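Local coordinates for protein HpcH/HpaI aldolase (Desulfitobacterium hafniense, PDB 3QZ6) that is of unknown precise function but belongs to the HpcH/HpaI aldolase/citrate lyase family and folds as a TIM barrel, at residues A[50-55]-A[81-86]; A[110-113]-A[117-120]. All coordinates share one frame; numbering follows the deposited sequence.

Contact 1: A[50-55]-A[81-86]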
ATOM      1  N   TYR A  50       9.557 -10.401  -4.226  1.00 12.54           N
ATOM      2  CA  TYR A  50      10.597  -9.398  -3.939  1.00 14.86           C
ATOM      3  C   TYR A  50      11.982  -9.801  -4.452  1.00 18.41           C
ATOM      4  O   TYR A  50      12.404 -10.926  -4.245  1.00 17.77           O
ATOM      5  CB  TYR A  50      10.677  -9.118  -2.440  1.00 17.01           C
ATOM      6  CG  TYR A  50       9.480  -8.356  -1.941  1.00 15.00           C
ATOM      7  CD1 TYR A  50       9.448  -6.966  -1.988  1.00 14.77           C
ATOM      8  CD2 TYR A  50       8.370  -9.029  -1.438  1.00 15.26           C
ATOM      9  CE1 TYR A  50       8.342  -6.271  -1.538  1.00 15.83           C
ATOM     10  CE2 TYR A  50       7.264  -8.337  -0.982  1.00 15.91           C
ATOM     11  CZ  TYR A  50       7.254  -6.969  -1.039  1.00 16.15           C
ATOM     12  OH  TYR A  50       6.145  -6.284  -0.602  1.00 15.00           O
ATOM     13  N   THR A  51      12.688  -8.887  -5.111  1.00 14.83           N
ATOM     14  CA  THR A  51      14.070  -9.161  -5.521  1.00 13.41           C
ATOM     15  C   THR A  51      15.046  -8.690  -4.446  1.00 18.47           C
ATOM     16  O   THR A  51      14.678  -7.930  -3.545  1.00 16.10           O
ATOM     17  CB  THR A  51      14.413  -8.416  -6.800  1.00 19.65           C
ATOM     18  OG1 THR A  51      14.441  -7.008  -6.512  1.00 17.50           O
ATOM     19  CG2 THR A  51      13.376  -8.710  -7.893  1.00 17.42           C
ATOM     20  N   PHE A  52      16.298  -9.120  -4.526  1.00 14.55           N
ATOM     21  CA  PHE A  52      17.247  -8.662  -3.529  1.00 15.40           C
ATOM     22  C   PHE A  52      17.543  -7.160  -3.662  1.00 11.72           C
ATOM     23  O   PHE A  52      17.851  -6.506  -2.662  1.00 17.15           O
ATOM     24  CB  PHE A  52      18.531  -9.508  -3.541  1.00 19.50           C
ATOM     25  CG  PHE A  52      18.334 -10.889  -2.972  1.00 33.02           C
ATOM     26  CD1 PHE A  52      17.045 -11.355  -2.692  1.00 35.56           C
ATOM     27  CD2 PHE A  52      19.409 -11.713  -2.694  1.00 33.59           C
ATOM     28  CE1 PHE A  52      16.834 -12.621  -2.165  1.00 33.64           C
ATOM     29  CE2 PHE A  52      19.209 -12.995  -2.167  1.00 24.26           C
ATOM     30  CZ  PHE A  52      17.924 -13.444  -1.900  1.00 32.08           C
ATOM     31  N   ARG A  53      17.468  -6.628  -4.887  1.00 13.09           N
ATOM     32  CA  ARG A  53      17.602  -5.185  -5.089  1.00 12.52           C
ATOM     33  C   ARG A  53      16.469  -4.431  -4.375  1.00 14.72           C
ATOM     34  O   ARG A  53      16.702  -3.422  -3.685  1.00 14.92           O
ATOM     35  CB  ARG A  53      17.633  -4.829  -6.585  1.00 12.55           C
ATOM     36  CG  ARG A  53      17.722  -3.303  -6.875  1.00 15.50           C
ATOM     37  CD  ARG A  53      19.048  -2.737  -6.344  1.00 16.74           C
ATOM     38  NE  ARG A  53      20.174  -3.329  -7.062  1.00 15.97           N
ATOM     39  CZ  ARG A  53      21.433  -3.332  -6.637  1.00 15.84           C
ATOM     40  NH1 ARG A  53      21.756  -2.780  -5.473  1.00 13.83           N
ATOM     41  NH2 ARG A  53      22.373  -3.905  -7.378  1.00 14.01           N
ATOM     42  N   GLU A  54      15.239  -4.904  -4.532  1.00 13.69           N
ATOM     43  CA  GLU A  54      14.115  -4.258  -3.843  1.00 14.70           C
ATOM     44  C   GLU A  54      14.336  -4.254  -2.333  1.00 17.06           C
ATOM     45  O   GLU A  54      14.017  -3.277  -1.640  1.00 16.55           O
ATOM     46  CB  GLU A  54      12.789  -4.938  -4.185  1.00 11.53           C
ATOM     47  CG  GLU A  54      12.318  -4.651  -5.616  1.00 16.27           C
ATOM     48  CD  GLU A  54      11.187  -5.578  -6.045  1.00 21.65           C
ATOM     49  OE1 GLU A  54      10.829  -6.485  -5.266  1.00 19.93           O
ATOM     50  OE2 GLU A  54      10.658  -5.400  -7.158  1.00 19.26           O
ATOM     51  N   ILE A  55      14.888  -5.349  -1.825  1.00 14.75           N
ATOM     52  CA  ILE A  55      15.139  -5.458  -0.399  1.00 13.29           C
ATOM     53  C   ILE A  55      16.226  -4.472   0.013  1.00 15.93           C
ATOM     54  O   ILE A  55      16.087  -3.786   1.010  1.00 16.29           O
ATOM     55  CB  ILE A  55      15.468  -6.901   0.002  1.00 16.06           C
ATOM     56  CG1 ILE A  55      14.194  -7.745  -0.123  1.00 22.59           C
ATOM     57  CG2 ILE A  55      16.008  -6.954   1.445  1.00 14.26           C
ATOM     58  CD1 ILE A  55      14.407  -9.258  -0.024  1.00 22.09           C
ATOM     59  N   VAL A  81      20.831 -16.553   2.732  1.00 17.80           N
ATOM     60  CA  VAL A  81      21.272 -16.087   4.039  1.00 17.84           C
ATOM     61  C   VAL A  81      22.445 -15.114   3.963  1.00 18.34           C
ATOM     62  O   VAL A  81      22.412 -14.044   4.562  1.00 17.99           O
ATOM     63  CB  VAL A  81      21.610 -17.270   4.971  1.00 17.57           C
ATOM     64  CG1 VAL A  81      22.218 -16.755   6.264  1.00 15.86           C
ATOM     65  CG2 VAL A  81      20.332 -18.091   5.243  1.00 17.14           C
ATOM     66  N   GLN A  82      23.483 -15.485   3.224  1.00 18.57           N
ATOM     67  CA  GLN A  82      24.664 -14.635   3.129  1.00 19.07           C
ATOM     68  C   GLN A  82      24.314 -13.278   2.510  1.00 19.57           C
ATOM     69  O   GLN A  82      24.654 -12.232   3.058  1.00 15.92           O
ATOM     70  CB  GLN A  82      25.760 -15.321   2.304  1.00 15.76           C
ATOM     71  CG  GLN A  82      27.003 -14.465   2.097  1.00 20.23           C
ATOM     72  CD  GLN A  82      27.932 -14.514   3.299  1.00 22.17           C
ATOM     73  OE1 GLN A  82      28.169 -15.580   3.865  1.00 16.94           O
ATOM     74  NE2 GLN A  82      28.444 -13.361   3.706  1.00 17.75           N
ATOM     75  N   ARG A  83      23.635 -13.289   1.369  1.00 17.49           N
ATOM     76  CA  ARG A  83      23.370 -12.036   0.662  1.00 15.66           C
ATOM     77  C   ARG A  83      22.459 -11.111   1.458  1.00 15.98           C
ATOM     78  O   ARG A  83      22.692  -9.905   1.518  1.00 16.69           O
ATOM     79  CB  ARG A  83      22.763 -12.292  -0.721  1.00 16.63           C
ATOM     80  CG  ARG A  83      23.654 -13.135  -1.653  1.00 21.78           C
ATOM     81  CD  ARG A  83      22.991 -13.284  -3.030  1.00 20.21           C
ATOM     82  NE  ARG A  83      23.076 -12.035  -3.793  1.00 18.71           N
ATOM     83  CZ  ARG A  83      22.626 -11.878  -5.033  1.00 22.96           C
ATOM     84  NH1 ARG A  83      22.013 -12.888  -5.655  1.00 15.59           N
ATOM     85  NH2 ARG A  83      22.779 -10.703  -5.646  1.00 17.70           N
ATOM     86  N   LEU A  84      21.403 -11.665   2.045  1.00 16.90           N
ATOM     87  CA  LEU A  84      20.430 -10.808   2.705  1.00 16.72           C
ATOM     88  C   LEU A  84      21.010 -10.173   3.961  1.00 17.46           C
ATOM     89  O   LEU A  84      20.715  -9.019   4.250  1.00 17.35           O
ATOM     90  CB  LEU A  84      19.124 -11.556   3.005  1.00 17.02           C
ATOM     91  CG  LEU A  84      18.300 -11.895   1.750  1.00 18.80           C
ATOM     92  CD1 LEU A  84      17.159 -12.846   2.091  1.00 17.05           C
ATOM     93  CD2 LEU A  84      17.777 -10.627   1.063  1.00 15.60           C
ATOM     94  N   LEU A  85      21.824 -10.917   4.712  1.00 14.45           N
ATOM     95  CA  LEU A  85      22.484 -10.328   5.883  1.00 19.90           C
ATOM     96  C   LEU A  85      23.488  -9.271   5.443  1.00 18.16           C
ATOM     97  O   LEU A  85      23.629  -8.224   6.085  1.00 18.57           O
ATOM     98  CB  LEU A  85      23.195 -11.390   6.726  1.00 16.46           C
ATOM     99  CG  LEU A  85      22.297 -12.371   7.484  1.00 18.15           C
ATOM    100  CD1 LEU A  85      23.146 -13.380   8.235  1.00 15.10           C
ATOM    101  CD2 LEU A  85      21.373 -11.645   8.461  1.00 19.61           C
ATOM    102  N   ASP A  86      24.207  -9.551   4.362  1.00 15.85           N
ATOM    103  CA  ASP A  86      25.207  -8.602   3.882  1.00 17.90           C
ATOM    104  C   ASP A  86      24.515  -7.315   3.437  1.00 18.94           C
ATOM    105  O   ASP A  86      24.973  -6.210   3.731  1.00 19.35           O
ATOM    106  CB  ASP A  86      26.014  -9.200   2.728  1.00 16.56           C
ATOM    107  CG  ASP A  86      27.021 -10.247   3.203  1.00 20.87           C
ATOM    108  OD1 ASP A  86      27.321 -10.282   4.412  1.00 21.11           O
ATOM    109  OD2 ASP A  86      27.523 -11.019   2.371  1.00 22.57           O
TER
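F52 and L84 make the heart of this helix-to-helix contact: the CD2 methyl of L84 sits over the centre of the F52 ring, 3.8 Å from the centroid and only 9° off the ring normal, a well-centred CH-pi contact. The same methyl also meets I55, whose CD1 lies 3.8 Å from L84 CD2, so one branch of the leucine fills the angle between the phenyl face and the isoleucine. R83 comes to the ring from another direction. Its CD lies at the ring edge, in plane, and NE is 3.8 Å from F52 CD2. The arginine chain bends at chi3 (74°), which swings the guanidinium back until one of its faces meets F52 CD2, the two planes standing 67° apart; the ring's edge points at the guanidinium face, with no stacking of the two planes. At the start of the helix that carries F52, T51 and E54 form a capping box: E54 N donates to T51 OG1 and T51 N to E54 OE1, both at 3.0 Å. In the barrel, helix 52-65 and helix 78-87 are consecutive outer helices joined through strand 68-72, and L84 reaches inward to F92 on strand 91-94.

Contact 2: A[110-113]-A[117-120]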
ATOM      1  N   ALA A 110      24.539 -17.983   9.011  1.00 22.58           N
ATOM      2  CA  ALA A 110      24.206 -16.627   9.451  1.00 21.63           C
ATOM      3  C   ALA A 110      25.241 -16.005  10.380  1.00 22.80           C
ATOM      4  O   ALA A 110      25.271 -14.785  10.544  1.00 20.98           O
ATOM      5  CB  ALA A 110      22.847 -16.627  10.133  1.00 15.74           C
ATOM      6  N   LYS A 111      26.065 -16.840  11.006  1.00 19.17           N
ATOM      7  CA  LYS A 111      27.012 -16.357  12.014  1.00 23.32           C
ATOM      8  C   LYS A 111      28.447 -16.413  11.507  1.00 25.03           C
ATOM      9  O   LYS A 111      28.845 -17.384  10.866  1.00 23.32           O
ATOM     10  CB  LYS A 111      26.918 -17.203  13.295  1.00 24.45           C
ATOM     11  CG  LYS A 111      25.607 -17.096  14.033  1.00 28.59           C
ATOM     12  CD  LYS A 111      25.419 -15.718  14.630  1.00 34.33           C
ATOM     13  CE  LYS A 111      23.989 -15.512  15.103  1.00 30.89           C
ATOM     14  NZ  LYS A 111      23.779 -15.959  16.491  1.00 32.21           N
ATOM     15  N   TYR A 112      29.220 -15.377  11.812  1.00 20.95           N
ATOM     16  CA  TYR A 112      30.647 -15.365  11.522  1.00 21.59           C
ATOM     17  C   TYR A 112      31.370 -16.363  12.418  1.00 25.24           C
ATOM     18  O   TYR A 112      30.884 -16.687  13.499  1.00 22.39           O
ATOM     19  CB  TYR A 112      31.231 -13.978  11.801  1.00 18.51           C
ATOM     20  CG  TYR A 112      30.741 -12.896  10.873  1.00 22.09           C
ATOM     21  CD1 TYR A 112      30.926 -13.000   9.497  1.00 19.90           C
ATOM     22  CD2 TYR A 112      30.116 -11.757  11.369  1.00 18.92           C
ATOM     23  CE1 TYR A 112      30.491 -12.000   8.636  1.00 18.85           C
ATOM     24  CE2 TYR A 112      29.677 -10.743  10.510  1.00 18.39           C
ATOM     25  CZ  TYR A 112      29.867 -10.878   9.151  1.00 19.62           C
ATOM     26  OH  TYR A 112      29.443  -9.880   8.293  1.00 19.42           O
ATOM     27  N   PRO A 113      32.551 -16.836  11.991  1.00 24.52           N
ATOM     28  CA  PRO A 113      33.311 -17.702  12.905  1.00 26.04           C
ATOM     29  C   PRO A 113      33.522 -17.010  14.258  1.00 30.06           C
ATOM     30  O   PRO A 113      33.636 -15.786  14.288  1.00 27.97           O
ATOM     31  CB  PRO A 113      34.648 -17.873  12.178  1.00 28.03           C
ATOM     32  CG  PRO A 113      34.278 -17.747  10.707  1.00 25.17           C
ATOM     33  CD  PRO A 113      33.221 -16.663  10.692  1.00 23.41           C
ATOM     34  N   GLU A 117      29.816 -20.037   9.731  1.00 20.62           N
ATOM     35  CA  GLU A 117      30.726 -19.952   8.600  1.00 22.19           C
ATOM     36  C   GLU A 117      30.344 -18.832   7.625  1.00 26.32           C
ATOM     37  O   GLU A 117      30.694 -18.879   6.443  1.00 24.07           O
ATOM     38  CB  GLU A 117      30.812 -21.322   7.894  1.00 19.48           C
ATOM     39  CG  GLU A 117      31.431 -22.383   8.835  1.00 22.63           C
ATOM     40  CD  GLU A 117      31.326 -23.829   8.350  1.00 33.12           C
ATOM     41  OE1 GLU A 117      30.719 -24.093   7.298  1.00 36.57           O
ATOM     42  OE2 GLU A 117      31.862 -24.714   9.050  1.00 48.63           O
ATOM     43  N   ARG A 118      29.639 -17.819   8.124  1.00 19.57           N
ATOM     44  CA  ARG A 118      29.303 -16.658   7.295  1.00 17.02           C
ATOM     45  C   ARG A 118      30.590 -16.002   6.783  1.00 18.69           C
ATOM     46  O   ARG A 118      31.521 -15.768   7.556  1.00 23.01           O
ATOM     47  CB  ARG A 118      28.495 -15.631   8.107  1.00 21.93           C
ATOM     48  CG  ARG A 118      28.025 -14.430   7.276  1.00 17.97           C
ATOM     49  CD  ARG A 118      27.324 -13.360   8.124  1.00 21.31           C
ATOM     50  NE  ARG A 118      27.097 -12.140   7.340  1.00 20.64           N
ATOM     51  CZ  ARG A 118      26.623 -11.001   7.836  1.00 23.26           C
ATOM     52  NH1 ARG A 118      26.297 -10.906   9.124  1.00 15.75           N
ATOM     53  NH2 ARG A 118      26.470  -9.952   7.041  1.00 22.13           N
ATOM     54  N   GLY A 119      30.638 -15.695   5.490  1.00 21.30           N
ATOM     55  CA  GLY A 119      31.788 -15.024   4.907  1.00 22.15           C
ATOM     56  C   GLY A 119      31.809 -13.545   5.243  1.00 22.21           C
ATOM     57  O   GLY A 119      30.761 -12.918   5.350  1.00 21.24           O
ATOM     58  N   VAL A 120      33.002 -12.987   5.409  1.00 21.43           N
ATOM     59  CA  VAL A 120      33.159 -11.594   5.806  1.00 21.84           C
ATOM     60  C   VAL A 120      33.380 -10.721   4.571  1.00 25.65           C
ATOM     61  O   VAL A 120      34.428 -10.791   3.934  1.00 25.61           O
ATOM     62  CB  VAL A 120      34.357 -11.409   6.773  1.00 24.25           C
ATOM     63  CG1 VAL A 120      34.412  -9.978   7.280  1.00 23.52           C
ATOM     64  CG2 VAL A 120      34.265 -12.389   7.957  1.00 26.61           C
TER
HETATM   65  O   HOH W   1      26.622 -12.648  11.417  1.00 21.41           O
HETATM   66  O   HOH W   2      29.757 -10.375   5.682  1.00 21.53           O
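R118 lies along one face of Y112, its CD over the ring and its guanidinium over the hydroxyl, inside the loop that leaves helix 100-110 of the TIM barrel and leads to helix 133-141. The tight part is here: ring and guanidinium planes are only 12° apart, and R118 CD makes a CH-pi contact, 3.8 Å from the ring centroid. Further out, Y112 OH lies over the centre of the guanidinium, 3.1 Å from R118 CZ, an approach to the flat face and not a hydrogen bond. The arginine gets there because CG is anti to its backbone N (chi1 -176°) and the chain runs extended to NE. Its NH2 is held elsewhere, in a salt bridge to D86, consistent with a guanidinium held in this position. The backbone ties the loop at its base, R118 N donating to K111 O at 2.9 Å. The looser side lies toward P113, E117 and V120, all exposed: P113 CD merely rests near R118 O, V120 CG2 touches Y112 CD1 at 3.7 Å, and E117 turns away to a salt bridge with R108. Two waters bridge the segments. One donates to A110 O and accepts from R118 NH1, in the guanidinium plane; the other donates to G119 O and accepts from Y112 OH, 2.7 Å away.

How the contacts relate
Helix 78-87 joins the two contacts, whose centres are 16 Å apart. In contact 1 it presents R83 and the end of L84 to helix 52-65; from Q82, L85 and D86 it meets the loop of contact 2. A salt bridge between D86 OD1 and R118 NH2, at 2.8 Å, ties them. Beside it, Q82 NE2 probably donates to G119 O over 2.9 Å, while also bonding D86 OD2, so the glutamine amide links that aspartate to the loop. L85 CD1 packs 3.4 Å from A110 O. The side chain of I55 in contact 1 is about 13 Å from the bound zinc ion, too far to bind it directly.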